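Local coordinates for protein 3-HSA hydroxylase, oxygenase (Rhodococcus sp., PDB 2RFQ) that hydroxylates the steroid-derived phenol 3-HSA to the catechol 3,4-DHSA with reduced FMN and oxygen, as the oxygenase component of a two-component monooxygenase of cholesterol breakdown, at residues F49-L53 against L67-V72; W94-L98 against V228-W233; A292-L297 against Q326-R332; N300-E304 against L318-A322. All coordinates share one frame; numbering follows the deposited sequence.

Contact 1: residues F49-L53 against L67-V72; sequences FFRLL and LFYSAV
Phe49 and Phe68 both carry CG anti to the backbone N (chi1 170° and 175°), which brings the two rings together between residues 49-53 and the helix segment 67-72. Their planes lie only 21° apart, yet the rings are slid past one another with centroids 5.5 Å apart, so there is hardly any overlap; CZ of Phe49 approaches CE1 of Phe68 at 3.6 Å. Ala71 CB meets the edge of the Phe49 ring in its plane, and Val72 CG2 lies near the same edge, close to CZ.

Leu53 covers one face of the Phe68 ring. Its CG is turned beside its own backbone N, and CD1 sits over the ring, 3.7 Å from the centroid, a CH-pi contact. Val72 CG2, one helical turn further on, lies over the other face, offset toward the rim, so the ring is held between two aliphatic branches.

This packing belongs to the helical N-terminal domain of the acyl-CoA dehydrogenase fold, where the bend after helix 38-47 lies against helix 65-76. Helix 11-25 adds Val12 beside Leu52 and Leu16 beside Ala71, while helix 80-96 brings Ser86 to Phe49.

Leu52 uses both of its methyls: CD1 rests 3.8 Å from Ala71 CB, and CD2 meets CD2 of Leu67 at 3.7 Å, the two leucine side chains crossing at about a right angle. Alanine suits position 71 because its single methyl lets Phe49 and Leu52 come close to the helix. Leu52 CB, meanwhile, touches the edge of the Phe68 ring.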
loop_
_atom_site.group_PDB
_atom_site.type_symbol
_atom_site.label_atom_id
_atom_site.label_comp_id
_atom_site.label_asym_id
_atom_site.label_seq_id
_atom_site.Cartn_x
_atom_site.Cartn_y
_atom_site.Cartn_z
ATOM N N PHE A 49 -8.570 -38.291 -2.470
ATOM C CA PHE A 49 -8.555 -36.979 -1.843
ATOM C C PHE A 49 -9.500 -36.841 -0.644
ATOM O O PHE A 49 -9.101 -36.333 0.400
ATOM C CB PHE A 49 -8.891 -35.861 -2.853
ATOM C CG PHE A 49 -9.118 -34.532 -2.160
ATOM C CD1 PHE A 49 -8.020 -33.800 -1.675
ATOM C CD2 PHE A 49 -10.410 -34.064 -1.921
ATOM C CE1 PHE A 49 -8.207 -32.610 -0.957
ATOM C CE2 PHE A 49 -10.619 -32.854 -1.226
ATOM C CZ PHE A 49 -9.498 -32.129 -0.731
ATOM N N PHE A 50 -10.757 -37.243 -0.811
ATOM C CA PHE A 50 -11.733 -37.036 0.274
ATOM C C PHE A 50 -11.396 -37.889 1.504
ATOM O O PHE A 50 -11.783 -37.540 2.618
ATOM C CB PHE A 50 -13.169 -37.250 -0.200
ATOM C CG PHE A 50 -13.609 -36.226 -1.218
ATOM C CD1 PHE A 50 -13.740 -34.890 -0.853
ATOM C CD2 PHE A 50 -13.839 -36.599 -2.539
ATOM C CE1 PHE A 50 -14.097 -33.914 -1.802
ATOM C CE2 PHE A 50 -14.205 -35.627 -3.509
ATOM C CZ PHE A 50 -14.337 -34.299 -3.125
ATOM N N ARG A 51 -10.638 -38.961 1.290
ATOM C CA ARG A 51 -10.216 -39.821 2.406
ATOM C C ARG A 51 -9.054 -39.244 3.217
ATOM O O ARG A 51 -8.718 -39.787 4.267
ATOM C CB ARG A 51 -9.812 -41.214 1.888
ATOM C CG ARG A 51 -10.931 -41.927 1.182
ATOM C CD ARG A 51 -10.520 -43.380 0.965
ATOM N NE ARG A 51 -11.637 -44.215 0.531
ATOM C CZ ARG A 51 -12.587 -44.715 1.327
ATOM N NH1 ARG A 51 -12.608 -44.454 2.645
ATOM N NH2 ARG A 51 -13.532 -45.486 0.796
ATOM N N LEU A 52 -8.446 -38.154 2.748
ATOM C CA LEU A 52 -7.236 -37.648 3.398
ATOM C C LEU A 52 -7.376 -37.410 4.909
ATOM O O LEU A 52 -6.521 -37.869 5.663
ATOM C CB LEU A 52 -6.701 -36.396 2.710
ATOM C CG LEU A 52 -5.915 -36.670 1.427
ATOM C CD1 LEU A 52 -5.580 -35.333 0.740
ATOM C CD2 LEU A 52 -4.643 -37.459 1.695
ATOM N N LEU A 53 -8.423 -36.699 5.337
ATOM C CA LEU A 53 -8.623 -36.463 6.782
ATOM C C LEU A 53 -9.661 -37.412 7.414
ATOM O O LEU A 53 -10.080 -37.211 8.568
ATOM C CB LEU A 53 -8.982 -35.001 7.072
ATOM C CG LEU A 53 -7.906 -33.986 6.650
ATOM C CD1 LEU A 53 -8.393 -32.594 6.986
ATOM C CD2 LEU A 53 -6.561 -34.230 7.335
ATOM N N LEU A 67 -0.473 -32.242 4.346
ATOM C CA LEU A 67 -0.748 -32.977 3.107
ATOM C C LEU A 67 -2.131 -32.594 2.565
ATOM O O LEU A 67 -2.278 -32.334 1.369
ATOM C CB LEU A 67 -0.660 -34.490 3.355
ATOM C CG LEU A 67 -1.139 -35.363 2.182
ATOM C CD1 LEU A 67 -0.378 -35.164 0.894
ATOM C CD2 LEU A 67 -1.081 -36.837 2.567
ATOM N N PHE A 68 -3.123 -32.526 3.450
ATOM C CA PHE A 68 -4.480 -32.168 3.041
ATOM C C PHE A 68 -4.497 -30.766 2.415
ATOM O O PHE A 68 -5.047 -30.579 1.307
ATOM C CB PHE A 68 -5.458 -32.223 4.221
ATOM C CG PHE A 68 -6.839 -31.756 3.858
ATOM C CD1 PHE A 68 -7.697 -32.585 3.138
ATOM C CD2 PHE A 68 -7.276 -30.475 4.226
ATOM C CE1 PHE A 68 -8.984 -32.155 2.782
ATOM C CE2 PHE A 68 -8.555 -30.025 3.843
ATOM C CZ PHE A 68 -9.402 -30.867 3.133
ATOM N N TYR A 69 -3.884 -29.779 3.090
ATOM C CA TYR A 69 -3.929 -28.415 2.544
ATOM C C TYR A 69 -3.103 -28.272 1.264
ATOM O O TYR A 69 -3.441 -27.463 0.393
ATOM C CB TYR A 69 -3.549 -27.358 3.585
ATOM C CG TYR A 69 -4.495 -27.324 4.754
ATOM C CD1 TYR A 69 -5.856 -27.064 4.578
ATOM C CD2 TYR A 69 -4.025 -27.582 6.042
ATOM C CE1 TYR A 69 -6.739 -27.053 5.669
ATOM C CE2 TYR A 69 -4.889 -27.561 7.147
ATOM C CZ TYR A 69 -6.232 -27.285 6.953
ATOM O OH TYR A 69 -7.068 -27.274 8.063
ATOM N N SER A 70 -2.050 -29.084 1.141
ATOM C CA SER A 70 -1.221 -29.122 -0.078
ATOM C C SER A 70 -2.056 -29.641 -1.247
ATOM O O SER A 70 -1.955 -29.121 -2.366
ATOM C CB SER A 70 0.003 -30.009 0.156
ATOM O OG SER A 70 0.828 -29.385 1.135
ATOM N N ALA A 71 -2.900 -30.634 -0.973
ATOM C CA ALA A 71 -3.803 -31.198 -2.003
ATOM C C ALA A 71 -4.826 -30.154 -2.438
ATOM O O ALA A 71 -5.085 -29.960 -3.636
ATOM C CB ALA A 71 -4.485 -32.450 -1.477
ATOM N N VAL A 72 -5.376 -29.448 -1.448
ATOM C CA VAL A 72 -6.302 -28.347 -1.712
ATOM C C VAL A 72 -5.675 -27.269 -2.587
ATOM O O VAL A 72 -6.277 -26.842 -3.589
ATOM C CB VAL A 72 -6.809 -27.741 -0.401
ATOM C CG1 VAL A 72 -7.576 -26.423 -0.667
ATOM C CG2 VAL A 72 -7.773 -28.746 0.234
#

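Contact 2: residues W94-L98 against V228-W233; sequences WHLAL and VYKMPW
An aromatic cluster of Trp94, His95, Tyr229 and Trp233 joins the end of helix 80-96 to the 3-10 turn and loop of 228-233 that leads into helix 233-266. A chi1 of 179° carries the Trp94 indole away from its own backbone N, and NE1 donates a nearly straight (173°) 2.8 Å hydrogen bond to Val228 O. The acceptor lies in the indole plane, but the donor stands well above the carbonyl plane. Met231 N reaches the same oxygen from the opposite face, so two N-H groups grip it. Further along the indole edge, CZ2 lies 3.3 Å from Met231 O.

The six-membered rings of Trp94 and Trp233 meet rim to rim, CZ3 to CE3 at 3.3 Å, while Tyr229 CD1 lies over a face of the Trp94 indole. Small Ala97 lets Tyr229 come close: its CB sits over one face of the phenol, 3.8 Å from the centroid, with Val228 CG1 over the other. A leucine at Trp94 would probably leave Val228 O without its indole donor and open a gap between Tyr229 and Trp233.

The His95 imidazole meets the six-membered ring of Trp233 obliquely, planes at 38°, and its ND1 is hydrogen-bonded to the hydroxyl of Tyr120, which probably lines the FMN site. Tyr229 OH bonds to Leu53 O, Met213 of helix 210-214 packs on both tryptophans, and helix 277-309 covers Met231 through Glu304 and Leu308.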
loop_
_atom_site.group_PDB
_atom_site.type_symbol
_atom_site.label_atom_id
_atom_site.label_comp_id
_atom_site.label_asym_id
_atom_site.label_seq_id
_atom_site.Cartn_x
_atom_site.Cartn_y
_atom_site.Cartn_z
ATOM N N TRP A 94 -12.934 -34.709 8.511
ATOM C CA TRP A 94 -12.225 -34.449 9.755
ATOM C C TRP A 94 -13.254 -34.131 10.862
ATOM O O TRP A 94 -13.202 -34.680 11.965
ATOM C CB TRP A 94 -11.244 -33.268 9.558
ATOM C CG TRP A 94 -10.462 -32.869 10.796
ATOM C CD1 TRP A 94 -9.204 -33.294 11.150
ATOM C CD2 TRP A 94 -10.885 -31.963 11.832
ATOM N NE1 TRP A 94 -8.828 -32.727 12.362
ATOM C CE2 TRP A 94 -9.834 -31.895 12.786
ATOM C CE3 TRP A 94 -12.039 -31.193 12.038
ATOM C CZ2 TRP A 94 -9.906 -31.103 13.924
ATOM C CZ3 TRP A 94 -12.113 -30.395 13.214
ATOM C CH2 TRP A 94 -11.056 -30.371 14.124
ATOM N N HIS A 95 -14.185 -33.233 10.565
ATOM C CA HIS A 95 -15.190 -32.832 11.564
ATOM C C HIS A 95 -16.021 -34.035 12.023
ATOM O O HIS A 95 -16.240 -34.223 13.230
ATOM C CB HIS A 95 -16.106 -31.731 10.990
ATOM C CG HIS A 95 -16.982 -31.070 12.020
ATOM N ND1 HIS A 95 -17.954 -30.157 11.678
ATOM C CD2 HIS A 95 -17.023 -31.177 13.374
ATOM C CE1 HIS A 95 -18.566 -29.727 12.773
ATOM N NE2 HIS A 95 -18.009 -30.317 13.819
ATOM N N LEU A 96 -16.438 -34.885 11.082
ATOM C CA LEU A 96 -17.260 -36.032 11.460
ATOM C C LEU A 96 -16.528 -37.013 12.380
ATOM O O LEU A 96 -17.155 -37.695 13.181
ATOM C CB LEU A 96 -17.799 -36.757 10.226
ATOM C CG LEU A 96 -18.874 -37.815 10.507
ATOM C CD1 LEU A 96 -20.106 -37.222 11.171
ATOM C CD2 LEU A 96 -19.266 -38.583 9.228
ATOM N N ALA A 97 -15.204 -37.093 12.256
ATOM C CA ALA A 97 -14.381 -37.945 13.125
ATOM C C ALA A 97 -14.545 -37.600 14.603
ATOM O O ALA A 97 -14.212 -38.412 15.460
ATOM C CB ALA A 97 -12.919 -37.812 12.737
ATOM N N LEU A 98 -15.018 -36.375 14.876
ATOM C CA LEU A 98 -15.181 -35.886 16.238
ATOM C C LEU A 98 -16.566 -36.203 16.796
ATOM O O LEU A 98 -16.752 -36.208 18.017
ATOM C CB LEU A 98 -14.898 -34.378 16.332
ATOM C CG LEU A 98 -13.549 -33.870 15.795
ATOM C CD1 LEU A 98 -13.510 -32.340 15.788
ATOM C CD2 LEU A 98 -12.433 -34.408 16.645
ATOM N N VAL A 228 -4.062 -35.756 14.281
ATOM C CA VAL A 228 -4.709 -34.724 13.463
ATOM C C VAL A 228 -6.074 -34.299 14.056
ATOM O O VAL A 228 -6.482 -33.134 13.905
ATOM C CB VAL A 228 -4.844 -35.151 11.971
ATOM C CG1 VAL A 228 -5.846 -36.306 11.802
ATOM C CG2 VAL A 228 -5.251 -33.954 11.104
ATOM N N TYR A 229 -6.758 -35.212 14.762
ATOM C CA TYR A 229 -8.101 -34.883 15.293
ATOM C C TYR A 229 -8.048 -34.031 16.567
ATOM O O TYR A 229 -9.098 -33.601 17.059
ATOM C CB TYR A 229 -8.987 -36.139 15.467
ATOM C CG TYR A 229 -9.092 -36.895 14.176
ATOM C CD1 TYR A 229 -9.660 -36.287 13.042
ATOM C CD2 TYR A 229 -8.562 -38.179 14.045
ATOM C CE1 TYR A 229 -9.694 -36.928 11.802
ATOM C CE2 TYR A 229 -8.613 -38.844 12.834
ATOM C CZ TYR A 229 -9.186 -38.225 11.717
ATOM O OH TYR A 229 -9.223 -38.861 10.506
ATOM N N LYS A 230 -6.838 -33.764 17.075
ATOM C CA LYS A 230 -6.672 -32.896 18.248
ATOM C C LYS A 230 -6.315 -31.464 17.809
ATOM O O LYS A 230 -6.092 -30.581 18.651
ATOM C CB LYS A 230 -5.627 -33.474 19.197
ATOM C CG LYS A 230 -6.097 -34.800 19.758
ATOM C CD LYS A 230 -5.098 -35.406 20.722
ATOM C CE LYS A 230 -5.727 -36.633 21.401
ATOM N NZ LYS A 230 -5.830 -37.821 20.491
HETATM N N MSE A 231 -6.235 -31.253 16.493
HETATM C CA MSE A 231 -5.963 -29.904 15.975
HETATM C C MSE A 231 -7.121 -28.958 16.307
HETATM O O MSE A 231 -8.264 -29.377 16.274
HETATM C CB MSE A 231 -5.757 -29.931 14.456
HETATM C CG MSE A 231 -4.511 -30.683 14.042
HETATM SE SE MSE A 231 -2.914 -29.540 14.179
HETATM C CE MSE A 231 -3.322 -28.298 12.692
ATOM N N PRO A 232 -6.813 -27.681 16.611
ATOM C CA PRO A 232 -7.862 -26.721 16.938
ATOM C C PRO A 232 -8.709 -26.337 15.730
ATOM O O PRO A 232 -8.159 -26.068 14.662
ATOM C CB PRO A 232 -7.078 -25.507 17.491
ATOM C CG PRO A 232 -5.754 -25.581 16.844
ATOM C CD PRO A 232 -5.467 -27.087 16.713
ATOM N N TRP A 233 -10.037 -26.334 15.908
ATOM C CA TRP A 233 -10.955 -25.885 14.855
ATOM C C TRP A 233 -10.603 -24.488 14.349
ATOM O O TRP A 233 -10.753 -24.215 13.146
ATOM C CB TRP A 233 -12.393 -25.891 15.392
ATOM C CG TRP A 233 -13.479 -25.557 14.377
ATOM C CD1 TRP A 233 -14.348 -24.508 14.445
ATOM C CD2 TRP A 233 -13.848 -26.304 13.196
ATOM N NE1 TRP A 233 -15.216 -24.538 13.381
ATOM C CE2 TRP A 233 -14.942 -25.628 12.603
ATOM C CE3 TRP A 233 -13.364 -27.462 12.584
ATOM C CZ2 TRP A 233 -15.567 -26.081 11.435
ATOM C CZ3 TRP A 233 -13.975 -27.909 11.393
ATOM C CH2 TRP A 233 -15.073 -27.217 10.840
#

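Contact 3: residues A292-L297 against Q326-R332; sequences AAWRQL and QVRATGR
Ala293 and Ala329 face each other where helices 277-309 and 316-344 pack as antiparallel neighbours in the C-terminal helical domain of the acyl-CoA dehydrogenase fold. The short segments cross at -162° with axes 8.7 Å apart.

The apolar contacts explain the spacing. The CB atoms of the two alanines are 3.8 Å apart, and such small side chains let the backbones approach to 4.2 Å between their CA atoms. Leu297 lays CD1 against the aliphatic part of Gln326, whose amide turns away to bonds with Arg323, Ser242 and Ala370.

The polar contacts lie at the other flank, toward the second subunit. Arg332 runs its CD past Ala293 and offers NH1 to Gln296 OE1, a 3.0 Å hydrogen bond bent to 140°. Its NH2 makes a salt bridge to Asp289 of the second subunit, while Gln296 NE2 bonds to Asp291 and Ser288 of that subunit. Arginine and glutamine thus serve both the helix pair and the subunit interface.

One water completes the polar link: lying at the guanidinium edge, it accepts from Arg332 NE at 3.0 Å and donates to Gln296 OE1 at 2.7 Å.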
loop_
_atom_site.group_PDB
_atom_site.type_symbol
_atom_site.label_atom_id
_atom_site.label_comp_id
_atom_site.label_asym_id
_atom_site.label_seq_id
_atom_site.Cartn_x
_atom_site.Cartn_y
_atom_site.Cartn_z
ATOM N N ALA A 292 5.058 -16.385 0.527
ATOM C CA ALA A 292 5.016 -16.042 1.957
ATOM C C ALA A 292 3.705 -16.530 2.590
ATOM O O ALA A 292 3.696 -17.090 3.699
ATOM C CB ALA A 292 5.171 -14.543 2.150
ATOM N N ALA A 293 2.603 -16.298 1.876
ATOM C CA ALA A 293 1.280 -16.758 2.319
ATOM C C ALA A 293 1.306 -18.252 2.594
ATOM O O ALA A 293 0.897 -18.690 3.658
ATOM C CB ALA A 293 0.227 -16.431 1.273
ATOM N N TRP A 294 1.791 -19.032 1.639
ATOM C CA TRP A 294 1.863 -20.478 1.815
ATOM C C TRP A 294 2.810 -20.905 2.950
ATOM O O TRP A 294 2.473 -21.772 3.745
ATOM C CB TRP A 294 2.254 -21.156 0.503
ATOM C CG TRP A 294 2.304 -22.650 0.668
ATOM C CD1 TRP A 294 3.425 -23.441 0.673
ATOM C CD2 TRP A 294 1.193 -23.521 0.933
ATOM N NE1 TRP A 294 3.073 -24.763 0.906
ATOM C CE2 TRP A 294 1.716 -24.836 1.066
ATOM C CE3 TRP A 294 -0.197 -23.313 1.069
ATOM C CZ2 TRP A 294 0.896 -25.955 1.317
ATOM C CZ3 TRP A 294 -1.020 -24.439 1.310
ATOM C CH2 TRP A 294 -0.452 -25.738 1.438
ATOM N N ARG A 295 3.982 -20.280 3.030
ATOM C CA ARG A 295 4.941 -20.618 4.102
ATOM C C ARG A 295 4.320 -20.440 5.469
ATOM O O ARG A 295 4.453 -21.309 6.319
ATOM C CB ARG A 295 6.190 -19.767 3.993
ATOM C CG ARG A 295 7.158 -20.249 2.913
ATOM C CD ARG A 295 8.419 -19.414 2.990
ATOM N NE ARG A 295 9.320 -19.644 1.855
ATOM C CZ ARG A 295 10.240 -20.612 1.824
ATOM N NH1 ARG A 295 10.417 -21.432 2.864
ATOM N NH2 ARG A 295 10.997 -20.772 0.746
ATOM N N GLN A 296 3.611 -19.327 5.667
ATOM C CA GLN A 296 2.968 -19.112 6.982
ATOM C C GLN A 296 1.761 -20.021 7.198
ATOM O O GLN A 296 1.598 -20.623 8.280
ATOM C CB GLN A 296 2.561 -17.650 7.130
ATOM C CG GLN A 296 3.790 -16.749 7.120
ATOM C CD GLN A 296 3.472 -15.319 7.478
ATOM O OE1 GLN A 296 2.624 -14.676 6.838
ATOM N NE2 GLN A 296 4.152 -14.803 8.521
ATOM N N LEU A 297 0.910 -20.129 6.178
ATOM C CA LEU A 297 -0.303 -20.924 6.322
ATOM C C LEU A 297 0.010 -22.389 6.602
ATOM O O LEU A 297 -0.535 -22.980 7.531
ATOM C CB LEU A 297 -1.177 -20.791 5.063
ATOM C CG LEU A 297 -2.591 -21.349 5.218
ATOM C CD1 LEU A 297 -3.470 -20.403 6.078
ATOM C CD2 LEU A 297 -3.187 -21.498 3.851
ATOM N N GLN A 326 -3.201 -16.558 8.808
ATOM C CA GLN A 326 -4.181 -17.191 7.936
ATOM C C GLN A 326 -5.050 -16.148 7.219
ATOM O O GLN A 326 -5.174 -16.155 5.980
ATOM C CB GLN A 326 -5.025 -18.221 8.702
ATOM C CG GLN A 326 -6.275 -18.656 7.929
ATOM C CD GLN A 326 -7.481 -17.873 8.366
ATOM O OE1 GLN A 326 -7.651 -17.608 9.560
ATOM N NE2 GLN A 326 -8.345 -17.498 7.404
ATOM N N VAL A 327 -5.626 -15.214 7.976
ATOM C CA VAL A 327 -6.334 -14.123 7.295
ATOM C C VAL A 327 -5.363 -13.343 6.386
ATOM O O VAL A 327 -5.714 -12.941 5.266
ATOM C CB VAL A 327 -7.094 -13.180 8.265
ATOM C CG1 VAL A 327 -8.103 -13.980 9.119
ATOM C CG2 VAL A 327 -6.132 -12.382 9.146
ATOM N N ARG A 328 -4.131 -13.172 6.851
ATOM C CA ARG A 328 -3.167 -12.425 6.032
ATOM C C ARG A 328 -2.803 -13.167 4.747
ATOM O O ARG A 328 -2.583 -12.527 3.723
ATOM C CB ARG A 328 -1.909 -12.074 6.822
ATOM C CG ARG A 328 -1.193 -10.830 6.223
ATOM C CD ARG A 328 -0.372 -10.101 7.327
ATOM N NE ARG A 328 0.305 -8.867 6.899
ATOM C CZ ARG A 328 -0.314 -7.701 6.710
ATOM N NH1 ARG A 328 -1.640 -7.589 6.886
ATOM N NH2 ARG A 328 0.380 -6.625 6.343
ATOM N N ALA A 329 -2.739 -14.501 4.803
ATOM C CA ALA A 329 -2.411 -15.311 3.629
ATOM C C ALA A 329 -3.475 -15.093 2.547
ATOM O O ALA A 329 -3.149 -14.916 1.363
ATOM C CB ALA A 329 -2.350 -16.766 4.007
ATOM N N THR A 330 -4.745 -15.077 2.955
ATOM C CA THR A 330 -5.829 -14.744 2.014
ATOM C C THR A 330 -5.581 -13.366 1.397
ATOM O O THR A 330 -5.644 -13.203 0.182
ATOM C CB THR A 330 -7.188 -14.785 2.724
ATOM O OG1 THR A 330 -7.467 -16.166 3.017
ATOM C CG2 THR A 330 -8.306 -14.173 1.842
ATOM N N GLY A 331 -5.265 -12.394 2.244
ATOM C CA GLY A 331 -4.971 -11.032 1.773
ATOM C C GLY A 331 -3.805 -10.978 0.799
ATOM O O GLY A 331 -3.898 -10.305 -0.236
ATOM N N ARG A 332 -2.708 -11.681 1.120
ATOM C CA ARG A 332 -1.532 -11.705 0.235
ATOM C C ARG A 332 -1.886 -12.345 -1.119
ATOM O O ARG A 332 -1.445 -11.893 -2.178
ATOM C CB ARG A 332 -0.396 -12.509 0.873
ATOM C CG ARG A 332 0.194 -11.883 2.155
ATOM C CD ARG A 332 1.478 -12.630 2.542
ATOM N NE ARG A 332 1.673 -12.635 3.997
ATOM C CZ ARG A 332 2.272 -11.668 4.700
ATOM N NH1 ARG A 332 2.408 -11.792 6.020
ATOM N NH2 ARG A 332 2.696 -10.561 4.100
HETATM O O HOH W 1 0.369 -14.930 5.361
#

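Contact 4: residues N300-E304 against L318-A322; sequences NVADE and LRLRA
Apolar contact between segments 300-304 and 318-322 centres on Leu318, whose CD2 lies 3.6 Å from CG of Glu304 and also touches CB of Asp303. A chi1 of 177° turns its branched end toward segment 300-304, across the Glu304 chain at a slant, and its other methyl, CD1, comes beside the amide of Asn300. At the other end, Asn300 CB meets Ala322 CB at 4.0 Å. The small alanine allows the CA atoms of this pair to lie 5.5 Å apart, against 7.4 Å for Glu304 and Leu318. Antiparallel helices 277-309 and 316-344 of the C-terminal helical domain of the acyl-CoA dehydrogenase fold meet here, their segment axes 10.0 Å apart.

Asn300 fits as a short polar side chain between the helices, its amide plane steeply turned against the guanidinium of Arg321. An alanine here would probably open a gap beside Leu318 CD1 and Ala322, where the amide now lies. Glu304 is mixed in character: its extended chain sets the CG methylene against Leu318, while OE2 passes 3.4 Å from Ala322 CB and is hydrogen-bonded to Thr235 of helix 233-266.

Water carries the polar link. Two molecules at the guanidinium edge of Arg321 accept from NH1 and NH2, and both donate to Asp303 OD2. The direct separation of OD2 from NH1 is 4.8 Å. Arg321 NE forms a salt bridge with Glu317 on its own helix. The opposite charges of Asp303 and Arg321 therefore probably attract through a hydrated bridge at the partly exposed flank, while Leu318, Ala322 and Glu304 CG make the apolar part.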
loop_
_atom_site.group_PDB
_atom_site.type_symbol
_atom_site.label_atom_id
_atom_site.label_comp_id
_atom_site.label_asym_id
_atom_site.label_seq_id
_atom_site.Cartn_x
_atom_site.Cartn_y
_atom_site.Cartn_z
ATOM N N ASN A 300 2.312 -22.694 10.196
ATOM C CA ASN A 300 1.605 -22.715 11.465
ATOM C C ASN A 300 0.890 -24.056 11.671
ATOM O O ASN A 300 0.883 -24.590 12.769
ATOM C CB ASN A 300 0.620 -21.544 11.548
ATOM C CG ASN A 300 1.309 -20.205 11.648
ATOM O OD1 ASN A 300 0.860 -19.213 11.016
ATOM N ND2 ASN A 300 2.365 -20.127 12.452
ATOM N N VAL A 301 0.294 -24.589 10.599
ATOM C CA VAL A 301 -0.335 -25.914 10.686
ATOM C C VAL A 301 0.718 -26.970 11.069
ATOM O O VAL A 301 0.501 -27.782 11.973
ATOM C CB VAL A 301 -1.053 -26.288 9.370
ATOM C CG1 VAL A 301 -1.387 -27.766 9.368
ATOM C CG2 VAL A 301 -2.354 -25.470 9.248
ATOM N N ALA A 302 1.858 -26.938 10.383
ATOM C CA ALA A 302 2.939 -27.904 10.685
ATOM C C ALA A 302 3.416 -27.824 12.161
ATOM O O ALA A 302 3.658 -28.857 12.821
ATOM C CB ALA A 302 4.113 -27.695 9.709
ATOM N N ASP A 303 3.556 -26.607 12.669
ATOM C CA ASP A 303 4.003 -26.398 14.046
ATOM C C ASP A 303 2.985 -26.929 15.037
ATOM O O ASP A 303 3.343 -27.616 16.008
ATOM C CB ASP A 303 4.284 -24.916 14.290
ATOM C CG ASP A 303 5.554 -24.433 13.588
ATOM O OD1 ASP A 303 6.254 -25.235 12.933
ATOM O OD2 ASP A 303 5.869 -23.244 13.744
ATOM N N GLU A 304 1.701 -26.644 14.804
ATOM C CA GLU A 304 0.672 -27.191 15.695
ATOM C C GLU A 304 0.729 -28.720 15.686
ATOM O O GLU A 304 0.716 -29.369 16.739
ATOM C CB GLU A 304 -0.728 -26.715 15.297
ATOM C CG GLU A 304 -0.914 -25.179 15.333
ATOM C CD GLU A 304 -2.327 -24.744 15.048
ATOM O OE1 GLU A 304 -3.170 -25.594 14.694
ATOM O OE2 GLU A 304 -2.598 -23.519 15.167
ATOM N N LEU A 318 0.298 -19.823 19.759
ATOM C CA LEU A 318 0.412 -20.357 18.404
ATOM C C LEU A 318 -0.926 -20.313 17.653
ATOM O O LEU A 318 -0.964 -19.974 16.464
ATOM C CB LEU A 318 0.983 -21.778 18.452
ATOM C CG LEU A 318 1.105 -22.542 17.133
ATOM C CD1 LEU A 318 1.833 -21.762 16.044
ATOM C CD2 LEU A 318 1.791 -23.908 17.390
ATOM N N ARG A 319 -2.011 -20.644 18.349
ATOM C CA ARG A 319 -3.342 -20.552 17.743
ATOM C C ARG A 319 -3.615 -19.111 17.304
ATOM O O ARG A 319 -4.213 -18.886 16.250
ATOM C CB ARG A 319 -4.411 -21.044 18.722
ATOM C CG ARG A 319 -4.425 -22.579 18.802
ATOM C CD ARG A 319 -5.147 -23.064 20.037
ATOM N NE ARG A 319 -6.540 -22.653 20.052
ATOM C CZ ARG A 319 -7.354 -22.786 21.101
ATOM N NH1 ARG A 319 -6.911 -23.337 22.241
ATOM N NH2 ARG A 319 -8.626 -22.371 21.022
ATOM N N LEU A 320 -3.148 -18.142 18.103
ATOM C CA LEU A 320 -3.311 -16.725 17.731
ATOM C C LEU A 320 -2.477 -16.360 16.507
ATOM O O LEU A 320 -2.965 -15.673 15.577
ATOM C CB LEU A 320 -2.935 -15.800 18.907
ATOM C CG LEU A 320 -3.922 -15.830 20.075
ATOM C CD1 LEU A 320 -3.295 -15.169 21.320
ATOM C CD2 LEU A 320 -5.234 -15.142 19.713
ATOM N N ARG A 321 -1.216 -16.820 16.486
ATOM C CA ARG A 321 -0.366 -16.590 15.301
ATOM C C ARG A 321 -0.968 -17.224 14.041
ATOM O O ARG A 321 -0.903 -16.644 12.948
ATOM C CB ARG A 321 1.071 -17.105 15.498
ATOM C CG ARG A 321 1.886 -16.164 16.363
ATOM C CD ARG A 321 3.358 -16.524 16.337
ATOM N NE ARG A 321 3.615 -17.692 17.161
ATOM C CZ ARG A 321 4.054 -18.864 16.736
ATOM N NH1 ARG A 321 4.314 -19.071 15.442
ATOM N NH2 ARG A 321 4.256 -19.834 17.629
ATOM N N ALA A 322 -1.546 -18.412 14.200
ATOM C CA ALA A 322 -2.162 -19.123 13.091
ATOM C C ALA A 322 -3.265 -18.280 12.478
ATOM O O ALA A 322 -3.295 -18.071 11.277
ATOM C CB ALA A 322 -2.686 -20.498 13.545
HETATM O O HOH W 2 5.839 -22.261 16.513
HETATM O O HOH W 3 4.686 -20.917 13.618
#

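Along the chain the four contacts come in series, except that contact 4 falls between the two segments of contact 3. Contacts 3 and 4 share helices 277-309 and 316-344, with centres about 12 Å apart, and both touch the second subunit. Contacts 1 and 2, centres about 14 Å apart, meet where Leu53 packs on Trp94 and Val228. Tyr69 beside Val301 joins contact 1 to contact 4, and Met231 and Pro232 pack on Glu304 to join contact 2 to it. The N-terminal and C-terminal helical regions are thus packed together, from the neighbourhood of the probable flavin site to a subunit interface of the tetramer.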